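Local coordinates for protein MlnE (Bacillus amyloliquefaciens subsp. plantarum, PDB 5D2E) that is an N-terminal B-type ketoreductase of the macrolactin assembly line that binds NADP and probably reduces beta-keto groups of the growing polyketide, at residues Asp392-Glu396 with Tyr434-Arg440; Phe84-Gly90 with Gly99-Phe105; Thr197-Glu201 with Asp366-Ile370; Tyr111-Cys115 with Ala161-Leu167. All coordinates share one frame; numbering follows the deposited sequence.

Interaction 1 (Asp392-Glu396 with Tyr434-Arg440); sequences DKAAE and YRSMKGR
R440 lays its guanidinium edge-on against the carboxylate of D392 and grips it side-on with two nitrogens: NE of R440 lies 2.8 Å from OD1 of D392, and NH2 of R440 lies 2.7 Å from OD2 of D392. The two planes are only 15° apart and both oxygens are met on their syn sides, which identifies a bidentate, nearly coplanar salt bridge. A bend of the R440 chain at chi2 (-78°) brings the group across the aspartate at about a right angle. R435 binds the same carboxylate differently. Its NE also donates to OD1 of D392 at 2.8 Å, but on the anti side and from the opposite face, with its guanidinium turned 86° from the carboxylate. Three N-H groups thus fix the rotation of this buried carboxylate, and the two positive charges would be expected to favour its ionised form. R435 is itself placed by T444, which accepts from NH1, and by a cation-pi contact with F403; a water also joins R435 NH2 to the backbone O of D392.

E396, with an extended chain, passes over one face of the R440 guanidinium, its CG 3.7 Å from NH1 of R440. Its OE2 is a long 3.9 Å from NH1 of R440 and well out of plane, an attraction of charges only, although a water bridges the same two atoms. This salt-bridge network joins the C-terminal ends of helices 386-394 and 419-437, the latter closed at G439 by a Schellman motif, within the Rossmann-type KR domain.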
# COMPACT_ATOMS: atom_id res chain seq x y z
N ASP A 392 -15.62 -1.60 -2.38
CA ASP A 392 -16.20 -0.69 -1.40
C ASP A 392 -17.37 0.10 -2.02
O ASP A 392 -18.41 0.26 -1.38
CB ASP A 392 -15.18 0.30 -0.91
CG ASP A 392 -15.81 1.45 -0.10
OD1 ASP A 392 -16.11 1.20 1.07
OD2 ASP A 392 -15.97 2.55 -0.64
N LYS A 393 -17.17 0.59 -3.23
CA LYS A 393 -18.13 1.43 -3.91
C LYS A 393 -19.41 0.65 -4.22
O LYS A 393 -20.47 1.07 -3.83
CB LYS A 393 -17.55 1.98 -5.19
CG LYS A 393 -18.38 3.10 -5.81
CD LYS A 393 -17.59 3.64 -7.01
CE LYS A 393 -18.18 4.91 -7.61
NZ LYS A 393 -17.37 5.43 -8.72
N ALA A 394 -19.28 -0.51 -4.85
CA ALA A 394 -20.46 -1.34 -5.14
C ALA A 394 -21.20 -1.80 -3.89
O ALA A 394 -22.38 -2.04 -3.95
CB ALA A 394 -20.06 -2.56 -5.94
N ALA A 395 -20.48 -1.99 -2.78
CA ALA A 395 -21.09 -2.54 -1.57
C ALA A 395 -21.42 -1.47 -0.54
O ALA A 395 -21.68 -1.81 0.63
CB ALA A 395 -20.17 -3.56 -0.95
N GLU A 396 -21.39 -0.21 -0.96
CA GLU A 396 -21.58 0.93 -0.08
C GLU A 396 -22.81 0.80 0.84
O GLU A 396 -22.72 1.05 2.03
CB GLU A 396 -21.75 2.19 -0.94
CG GLU A 396 -21.93 3.43 -0.12
CD GLU A 396 -21.68 4.70 -0.91
OE1 GLU A 396 -21.15 4.65 -2.05
OE2 GLU A 396 -22.03 5.76 -0.35
N TYR A 434 -10.24 5.75 4.38
CA TYR A 434 -11.33 6.23 3.59
C TYR A 434 -12.62 5.63 4.08
O TYR A 434 -13.66 6.30 4.21
CB TYR A 434 -11.08 5.93 2.10
CG TYR A 434 -12.20 6.34 1.15
CD1 TYR A 434 -13.27 5.47 0.85
CD2 TYR A 434 -12.20 7.60 0.54
CE1 TYR A 434 -14.27 5.83 -0.04
CE2 TYR A 434 -13.23 7.98 -0.32
CZ TYR A 434 -14.26 7.10 -0.60
OH TYR A 434 -15.25 7.48 -1.50
N ARG A 435 -12.60 4.33 4.33
CA ARG A 435 -13.84 3.68 4.79
C ARG A 435 -14.31 4.26 6.13
O ARG A 435 -15.49 4.41 6.36
CB ARG A 435 -13.63 2.15 4.89
CG ARG A 435 -13.36 1.54 3.53
CD ARG A 435 -13.61 0.05 3.55
NE ARG A 435 -15.02 -0.23 3.21
CZ ARG A 435 -15.88 -0.83 4.00
NH1 ARG A 435 -15.56 -1.19 5.24
NH2 ARG A 435 -17.06 -1.06 3.53
N SER A 436 -13.34 4.55 7.00
CA SER A 436 -13.57 5.17 8.27
C SER A 436 -14.17 6.56 8.06
O SER A 436 -15.12 6.96 8.73
CB SER A 436 -12.20 5.28 8.95
OG SER A 436 -12.42 5.70 10.23
N MET A 437 -13.50 7.36 7.23
CA MET A 437 -13.94 8.73 6.96
C MET A 437 -15.39 8.74 6.48
O MET A 437 -16.17 9.61 6.86
CB MET A 437 -13.06 9.38 5.89
CG MET A 437 -13.52 10.75 5.37
SD MET A 437 -12.41 11.44 4.10
CE MET A 437 -12.90 10.54 2.66
N LYS A 438 -15.76 7.75 5.68
CA LYS A 438 -17.07 7.71 5.12
C LYS A 438 -18.09 7.06 6.06
O LYS A 438 -19.22 6.93 5.70
CB LYS A 438 -17.07 6.99 3.75
CG LYS A 438 -16.40 7.70 2.62
CD LYS A 438 -16.88 9.14 2.46
CE LYS A 438 -16.23 9.67 1.21
NZ LYS A 438 -16.33 11.13 1.07
N GLY A 439 -17.66 6.56 7.21
CA GLY A 439 -18.54 5.94 8.17
C GLY A 439 -19.11 4.62 7.72
O GLY A 439 -20.25 4.29 8.00
N ARG A 440 -18.32 3.83 7.02
CA ARG A 440 -18.80 2.50 6.61
C ARG A 440 -19.04 1.62 7.79
O ARG A 440 -18.19 1.53 8.71
CB ARG A 440 -17.77 1.81 5.69
CG ARG A 440 -17.56 2.48 4.37
CD ARG A 440 -18.66 2.21 3.36
NE ARG A 440 -18.20 2.69 2.07
CZ ARG A 440 -18.47 3.87 1.55
NH1 ARG A 440 -19.29 4.72 2.17
NH2 ARG A 440 -17.90 4.21 0.39
O HOH W 1 -18.74 -0.82 1.21
O HOH W 2 -19.94 7.28 1.05

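Interaction 2 (Phe84-Gly90 with Gly99-Phe105); sequences FIYVTSG and GRFTMNF
V87 and F101 are paired in parallel strands 84-89 and 100-103 and send their side chains to the same, tightly packed face. CG1 of V87 lies 4.1 Å from CB of F101 and 3.7 Å from SD of M103, while CG2 of I85 lies 3.7 Å from CE1 of F101. Helix 108-120 packs on this face through L114 and V117, which touch F101. Beyond the paired residues, F105 brings its ring back to the strand, with CZ 3.6 Å from O of V87 at the ring edge.

On the other face Y86 is buried against F62 and Y70, whereas R100, T88 and T102 are partly exposed. R100 bends at chi2 and chi3 to run beside Y86 in the same direction, the guanidinium 84° from the ring, and a water links its NE to the backbone O of Y86. Y70 adds a cation-pi contact to R100.

Between the faces five backbone hydrogen bonds alternate along the strands, from Y86 N to G99 O at 2.8 Å through to G90 N to M103 O, also 2.8 Å. The chemistry therefore implies main-chain pairing sealed by apolar packing on one face; on the other, a bound water and the R100 guanidinium mediate polar contacts, consistent with its partial exposure.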
# COMPACT_ATOMS: atom_id res chain seq x y z
N PHE A 84 19.56 25.62 -9.70
CA PHE A 84 18.22 25.15 -9.36
C PHE A 84 17.44 24.93 -10.63
O PHE A 84 17.28 25.83 -11.47
CB PHE A 84 17.57 26.17 -8.43
CG PHE A 84 16.16 25.86 -8.04
CD1 PHE A 84 15.89 24.82 -7.16
CD2 PHE A 84 15.11 26.59 -8.56
CE1 PHE A 84 14.59 24.55 -6.81
CE2 PHE A 84 13.81 26.34 -8.16
CZ PHE A 84 13.55 25.32 -7.30
N ILE A 85 17.05 23.67 -10.87
CA ILE A 85 16.33 23.32 -12.09
C ILE A 85 14.85 23.12 -11.75
O ILE A 85 14.50 22.31 -10.86
CB ILE A 85 16.91 22.02 -12.68
CG1 ILE A 85 18.45 22.13 -12.82
CG2 ILE A 85 16.22 21.69 -13.99
CD1 ILE A 85 18.97 23.24 -13.76
N TYR A 86 13.98 23.79 -12.44
CA TYR A 86 12.54 23.77 -12.11
C TYR A 86 11.73 23.37 -13.29
O TYR A 86 11.72 24.01 -14.35
CB TYR A 86 12.10 25.11 -11.54
CG TYR A 86 10.75 25.16 -10.93
CD1 TYR A 86 9.64 25.44 -11.69
CD2 TYR A 86 10.57 25.03 -9.56
CE1 TYR A 86 8.38 25.52 -11.09
CE2 TYR A 86 9.33 25.14 -8.96
CZ TYR A 86 8.23 25.35 -9.73
OH TYR A 86 6.95 25.50 -9.19
N VAL A 87 11.08 22.23 -13.16
CA VAL A 87 10.37 21.62 -14.25
C VAL A 87 8.88 21.57 -13.98
O VAL A 87 8.43 21.03 -12.97
CB VAL A 87 10.85 20.17 -14.44
CG1 VAL A 87 10.25 19.56 -15.72
CG2 VAL A 87 12.37 20.10 -14.41
N THR A 88 8.11 22.06 -14.94
CA THR A 88 6.69 22.07 -14.85
C THR A 88 6.03 21.29 -15.94
O THR A 88 6.64 20.84 -16.89
CB THR A 88 6.13 23.53 -14.89
OG1 THR A 88 6.46 24.11 -16.15
CG2 THR A 88 6.68 24.35 -13.85
N SER A 89 4.75 21.09 -15.79
CA SER A 89 3.95 20.39 -16.74
C SER A 89 3.67 21.16 -18.03
O SER A 89 3.34 22.34 -17.99
CB SER A 89 2.61 20.06 -16.09
OG SER A 89 1.90 19.28 -16.97
N GLY A 90 3.79 20.49 -19.17
CA GLY A 90 3.51 21.08 -20.47
C GLY A 90 3.09 20.03 -21.49
O GLY A 90 3.24 18.83 -21.25
N GLY A 99 17.53 26.99 -16.63
CA GLY A 99 17.15 26.08 -15.54
C GLY A 99 15.67 25.76 -15.50
O GLY A 99 15.26 24.98 -14.65
N ARG A 100 14.89 26.27 -16.45
CA ARG A 100 13.49 25.98 -16.50
C ARG A 100 13.18 25.05 -17.60
O ARG A 100 13.70 25.23 -18.72
CB ARG A 100 12.65 27.27 -16.76
CG ARG A 100 12.85 28.37 -15.74
CD ARG A 100 12.31 27.99 -14.42
NE ARG A 100 10.86 27.92 -14.38
CZ ARG A 100 10.01 28.92 -14.05
NH1 ARG A 100 10.41 30.14 -13.79
NH2 ARG A 100 8.71 28.68 -14.02
N PHE A 101 12.31 24.07 -17.35
CA PHE A 101 11.83 23.16 -18.36
C PHE A 101 10.35 22.91 -18.21
O PHE A 101 9.76 23.08 -17.13
CB PHE A 101 12.51 21.80 -18.23
CG PHE A 101 13.96 21.79 -18.49
CD1 PHE A 101 14.85 22.14 -17.49
CD2 PHE A 101 14.45 21.36 -19.72
CE1 PHE A 101 16.17 22.14 -17.70
CE2 PHE A 101 15.81 21.37 -19.95
CZ PHE A 101 16.68 21.78 -18.94
N THR A 102 9.72 22.49 -19.31
CA THR A 102 8.38 21.90 -19.29
C THR A 102 8.45 20.49 -19.86
O THR A 102 9.38 20.15 -20.62
CB THR A 102 7.32 22.67 -20.10
OG1 THR A 102 7.68 22.64 -21.48
CG2 THR A 102 7.20 24.12 -19.63
N MET A 103 7.50 19.65 -19.46
CA MET A 103 7.45 18.28 -19.98
C MET A 103 6.12 17.67 -19.64
O MET A 103 5.41 18.19 -18.82
CB MET A 103 8.55 17.39 -19.37
CG MET A 103 8.47 17.18 -17.87
SD MET A 103 9.90 16.23 -17.19
CE MET A 103 9.47 14.61 -17.85
N ASN A 104 5.86 16.54 -20.26
CA ASN A 104 4.69 15.69 -19.95
C ASN A 104 5.18 14.61 -19.00
O ASN A 104 6.00 13.77 -19.37
CB ASN A 104 4.13 15.13 -21.25
CG ASN A 104 2.84 14.32 -21.06
OD1 ASN A 104 1.97 14.27 -21.95
ND2 ASN A 104 2.77 13.61 -19.94
N PHE A 105 4.75 14.71 -17.73
CA PHE A 105 5.28 13.90 -16.64
C PHE A 105 4.94 12.40 -16.70
O PHE A 105 5.50 11.60 -15.95
CB PHE A 105 4.79 14.46 -15.31
CG PHE A 105 5.41 15.78 -14.96
CD1 PHE A 105 6.79 15.93 -14.86
CD2 PHE A 105 4.63 16.87 -14.67
CE1 PHE A 105 7.35 17.15 -14.51
CE2 PHE A 105 5.19 18.10 -14.32
CZ PHE A 105 6.52 18.23 -14.23
O HOH W 3 9.57 25.54 -15.39
O HOH W 4 2.41 16.39 -17.35

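Interaction 3 (Thr197-Glu201 with Asp366-Ile370)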
# COMPACT_ATOMS: atom_id res chain seq x y z
N THR A 197 11.15 0.41 -1.80
CA THR A 197 11.69 -0.68 -2.66
C THR A 197 12.65 -0.16 -3.73
O THR A 197 13.65 -0.80 -4.00
CB THR A 197 10.71 -1.85 -3.00
OG1 THR A 197 11.01 -2.57 -4.28
CG2 THR A 197 9.32 -1.58 -2.71
N VAL A 198 12.41 1.04 -4.27
CA VAL A 198 13.43 1.68 -5.15
C VAL A 198 14.77 1.74 -4.41
O VAL A 198 15.84 1.41 -4.97
CB VAL A 198 12.99 3.09 -5.58
CG1 VAL A 198 14.14 3.90 -6.17
CG2 VAL A 198 11.80 2.99 -6.51
N GLN A 199 14.72 2.20 -3.16
CA GLN A 199 15.93 2.32 -2.40
C GLN A 199 16.61 0.93 -2.18
O GLN A 199 17.82 0.84 -2.18
CB GLN A 199 15.67 3.00 -1.07
CG GLN A 199 16.96 3.43 -0.39
CD GLN A 199 16.80 4.38 0.79
OE1 GLN A 199 17.60 4.38 1.69
NE2 GLN A 199 15.81 5.17 0.79
N ALA A 200 15.81 -0.13 -1.99
CA ALA A 200 16.40 -1.48 -1.81
C ALA A 200 17.03 -1.94 -3.12
O ALA A 200 18.06 -2.59 -3.11
CB ALA A 200 15.34 -2.45 -1.36
N GLU A 201 16.44 -1.57 -4.26
CA GLU A 201 16.98 -1.90 -5.55
C GLU A 201 18.17 -1.07 -5.94
O GLU A 201 19.04 -1.56 -6.64
CB GLU A 201 15.91 -1.76 -6.61
CG GLU A 201 14.82 -2.79 -6.46
CD GLU A 201 13.73 -2.68 -7.50
OE1 GLU A 201 13.88 -1.91 -8.52
OE2 GLU A 201 12.70 -3.36 -7.27
N ASP A 366 7.05 -10.08 -10.25
CA ASP A 366 8.25 -9.44 -9.73
C ASP A 366 9.23 -9.05 -10.88
O ASP A 366 9.36 -9.79 -11.86
CB ASP A 366 8.93 -10.38 -8.72
CG ASP A 366 8.18 -10.44 -7.34
OD1 ASP A 366 7.15 -9.75 -7.11
OD2 ASP A 366 8.68 -11.15 -6.48
N ALA A 367 9.79 -7.84 -10.78
CA ALA A 367 10.86 -7.35 -11.67
C ALA A 367 11.36 -6.04 -11.04
O ALA A 367 10.55 -5.24 -10.48
CB ALA A 367 10.33 -7.07 -13.07
N PHE A 368 12.65 -5.80 -11.15
CA PHE A 368 13.25 -4.57 -10.71
C PHE A 368 12.65 -3.45 -11.55
O PHE A 368 12.26 -3.63 -12.72
CB PHE A 368 14.80 -4.59 -10.89
CG PHE A 368 15.57 -5.22 -9.73
CD1 PHE A 368 15.12 -6.39 -9.13
CD2 PHE A 368 16.77 -4.65 -9.29
CE1 PHE A 368 15.83 -6.98 -8.11
CE2 PHE A 368 17.51 -5.24 -8.27
CZ PHE A 368 17.03 -6.41 -7.68
N ILE A 369 12.63 -2.26 -10.97
CA ILE A 369 12.15 -1.06 -11.66
C ILE A 369 12.81 -0.89 -13.03
O ILE A 369 12.14 -0.51 -13.97
CB ILE A 369 12.43 0.18 -10.77
CG1 ILE A 369 11.33 0.34 -9.75
CG2 ILE A 369 12.46 1.49 -11.58
CD1 ILE A 369 10.02 0.75 -10.43
N ILE A 370 14.11 -1.17 -13.13
CA ILE A 370 14.84 -1.02 -14.42
C ILE A 370 14.26 -1.91 -15.52
O ILE A 370 14.42 -1.57 -16.66
CB ILE A 370 16.39 -1.28 -14.32
CG1 ILE A 370 16.73 -2.61 -13.63
CG2 ILE A 370 17.06 -0.17 -13.55
CD1 ILE A 370 18.22 -2.94 -13.48
O HOH W 5 10.33 -3.49 -8.34
O HOH W 6 15.73 -1.23 -10.41
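E201, on the last turn of helix 186-201, reaches the loop 366-370 and so joins two Rossmann-like parts of the ketoreductase, the beta-ketoacyl-synthase-like N-terminal region and the KR domain. Its conformation decides the contact. CG stands beside the backbone N and opposite the carbonyl carbon (chi1 -67°), and the chain then runs fully extended (chi2 180°), carrying the carboxylate straight out from the helix to the loop backbone. There OE1 of E201 accepts from the amide N of I369 at 2.8 Å, on its syn side and through a nearly linear N-H.

On the way out, the glutamate and F368 run antiparallel. F368 has its CG beside the backbone N (chi1 -86°), which sets the ring alongside the glutamate chain. CG of E201 lies 4.0 Å from the centroid of the F368 ring, over its face, a CH-pi contact, and the carboxylate is stacked on that ring with the planes 17° apart. The second oxygen, OE2, is bound by the amide of G417, and a water 2.6 Å from OE2 of E201 also donates to O of A367. Both oxygens are therefore engaged, which fixes the rotation of the group. Y421, which binds NADP, lies about 10 Å away, side chain to side chain.

The N-H bond also draws CB of I369 to 3.4 Å from OE1 of E201. The apolar contact is made by CG1 of I369, which meets CG2 of V198 at 4.2 Å.

Interaction 4 (Tyr111-Cys115 with Ala161-Leu167); sequences YDALC and AFMANKL
Y111 and A161 make the tightest apolar contact between the two helices, CB of Y111 lying 3.4 Å from CB of A161. C115 is the other centre of packing. Its SG, beside the backbone N (chi1 -62°), is directed at the second helix, where it comes 3.7 Å from CD1 of F162 in an oblique sulfur-aromatic contact and, just past the helix end, 4.1 Å from CD2 of L167. Next to the sulfur along the side chain, CB of C115 packs on CB of N165 at 3.6 Å. L167 also leans CD2 over one face of the F162 ring.

The polar part is smaller. ND2 of N165 donates to OD1 of D112 at 2.9 Å; the acceptor lies in the amide plane of the asparagine and is met on the anti side of the carboxylate, whose plane is turned 83° from the amide. A weak bond from ND2 back to O of A161, one turn earlier in the same helix, may help orient the amide, and a water joins D112 O with N165 OD1, weakly at the latter.

Backbone bonds finish the segment: K166, with positive phi, ends helix 141-164 in a Schellman motif, and L167 N bonds to F162 O. Helix against helix, with L114 and F162 both touching strand 60-64, is the packing of neighbouring helices on one face of a Rossmann-like sheet.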
# COMPACT_ATOMS: atom_id res chain seq x y z
N TYR A 111 11.38 12.34 -19.99
CA TYR A 111 12.41 12.20 -18.95
C TYR A 111 13.75 11.93 -19.58
O TYR A 111 14.79 12.42 -19.10
CB TYR A 111 12.06 11.14 -17.90
CG TYR A 111 10.87 11.47 -17.03
CD1 TYR A 111 9.62 11.15 -17.42
CD2 TYR A 111 11.01 12.11 -15.79
CE1 TYR A 111 8.52 11.43 -16.66
CE2 TYR A 111 9.90 12.38 -14.99
CZ TYR A 111 8.66 12.04 -15.41
OH TYR A 111 7.45 12.27 -14.76
N ASP A 112 13.78 11.16 -20.68
CA ASP A 112 15.04 10.95 -21.40
C ASP A 112 15.63 12.19 -21.90
O ASP A 112 16.86 12.41 -21.79
CB ASP A 112 14.87 9.99 -22.58
CG ASP A 112 14.59 8.62 -22.15
OD1 ASP A 112 15.09 8.13 -21.10
OD2 ASP A 112 13.83 7.98 -22.90
N ALA A 113 14.78 13.01 -22.53
CA ALA A 113 15.18 14.31 -23.05
C ALA A 113 15.74 15.19 -21.96
O ALA A 113 16.78 15.81 -22.14
CB ALA A 113 14.01 15.01 -23.70
N LEU A 114 15.03 15.25 -20.81
CA LEU A 114 15.52 16.01 -19.67
C LEU A 114 16.91 15.55 -19.25
O LEU A 114 17.78 16.40 -19.03
CB LEU A 114 14.59 15.89 -18.46
CG LEU A 114 14.94 16.68 -17.22
CD1 LEU A 114 14.90 18.19 -17.48
CD2 LEU A 114 13.99 16.34 -16.10
N CYS A 115 17.09 14.24 -19.04
CA CYS A 115 18.40 13.71 -18.69
C CYS A 115 19.48 14.08 -19.74
O CYS A 115 20.56 14.47 -19.41
CB CYS A 115 18.36 12.19 -18.54
SG CYS A 115 17.29 11.58 -17.26
N ALA A 161 14.16 6.34 -16.18
CA ALA A 161 14.94 7.24 -17.03
C ALA A 161 16.22 7.62 -16.35
O ALA A 161 17.28 7.65 -17.02
CB ALA A 161 14.14 8.50 -17.36
N PHE A 162 16.17 7.97 -15.04
CA PHE A 162 17.40 8.36 -14.37
C PHE A 162 18.43 7.24 -14.39
O PHE A 162 19.63 7.52 -14.55
CB PHE A 162 17.20 8.75 -12.92
CG PHE A 162 16.61 10.13 -12.72
CD1 PHE A 162 16.15 10.89 -13.79
CD2 PHE A 162 16.46 10.61 -11.42
CE1 PHE A 162 15.65 12.16 -13.56
CE2 PHE A 162 15.93 11.86 -11.20
CZ PHE A 162 15.53 12.61 -12.29
N MET A 163 17.97 6.00 -14.20
CA MET A 163 18.95 4.91 -14.15
C MET A 163 19.45 4.62 -15.54
O MET A 163 20.67 4.39 -15.73
CB MET A 163 18.39 3.68 -13.44
CG MET A 163 18.26 3.99 -11.94
SD MET A 163 17.72 2.57 -10.94
CE MET A 163 16.09 2.47 -11.61
N ALA A 164 18.55 4.64 -16.53
CA ALA A 164 18.95 4.29 -17.85
C ALA A 164 19.95 5.29 -18.41
O ALA A 164 20.82 4.91 -19.19
CB ALA A 164 17.76 4.19 -18.80
N ASN A 165 19.79 6.57 -18.09
CA ASN A 165 20.67 7.62 -18.61
C ASN A 165 21.79 7.98 -17.64
O ASN A 165 22.52 8.93 -17.85
CB ASN A 165 19.82 8.87 -18.92
CG ASN A 165 18.82 8.60 -20.02
OD1 ASN A 165 19.20 8.18 -21.07
ND2 ASN A 165 17.56 8.66 -19.72
N LYS A 166 21.88 7.27 -16.52
CA LYS A 166 22.90 7.47 -15.51
C LYS A 166 23.08 8.93 -15.07
O LYS A 166 24.21 9.44 -14.96
CB LYS A 166 24.23 6.88 -16.01
CG LYS A 166 24.13 5.36 -16.23
CD LYS A 166 25.50 4.73 -16.04
CE LYS A 166 25.60 3.45 -16.85
NZ LYS A 166 26.70 2.61 -16.28
N LEU A 167 21.96 9.61 -14.83
CA LEU A 167 22.00 11.01 -14.55
C LEU A 167 22.58 11.29 -13.16
O LEU A 167 23.32 12.24 -12.99
CB LEU A 167 20.62 11.58 -14.75
CG LEU A 167 20.54 13.04 -14.36
CD1 LEU A 167 21.24 13.79 -15.48
CD2 LEU A 167 19.11 13.52 -14.19
O HOH W 7 18.95 10.79 -22.82

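How the interactions relate
Along the chain the four contacts close in the order 2, 4, 3, 1. Interactions 2 and 4 lie in the beta-ketoacyl-synthase-like N-terminal region, their centres 14 Å apart, and touch: strand 100-103 leads into helix 108-120, where M103 packs on Y111 and F101 on L114, beside a very short, doubtful approach of F105 O to Y111 OH. Interaction 3, centred 16 Å from interaction 4, meets it where I369 and I370 pack on M163, and ties that region to the KR domain. Interaction 1, wholly within the KR domain, stands apart, its nearest atoms about 22 Å from interaction 3. Three contacts thus form a chain from outlying strands toward the NADP-binding domain.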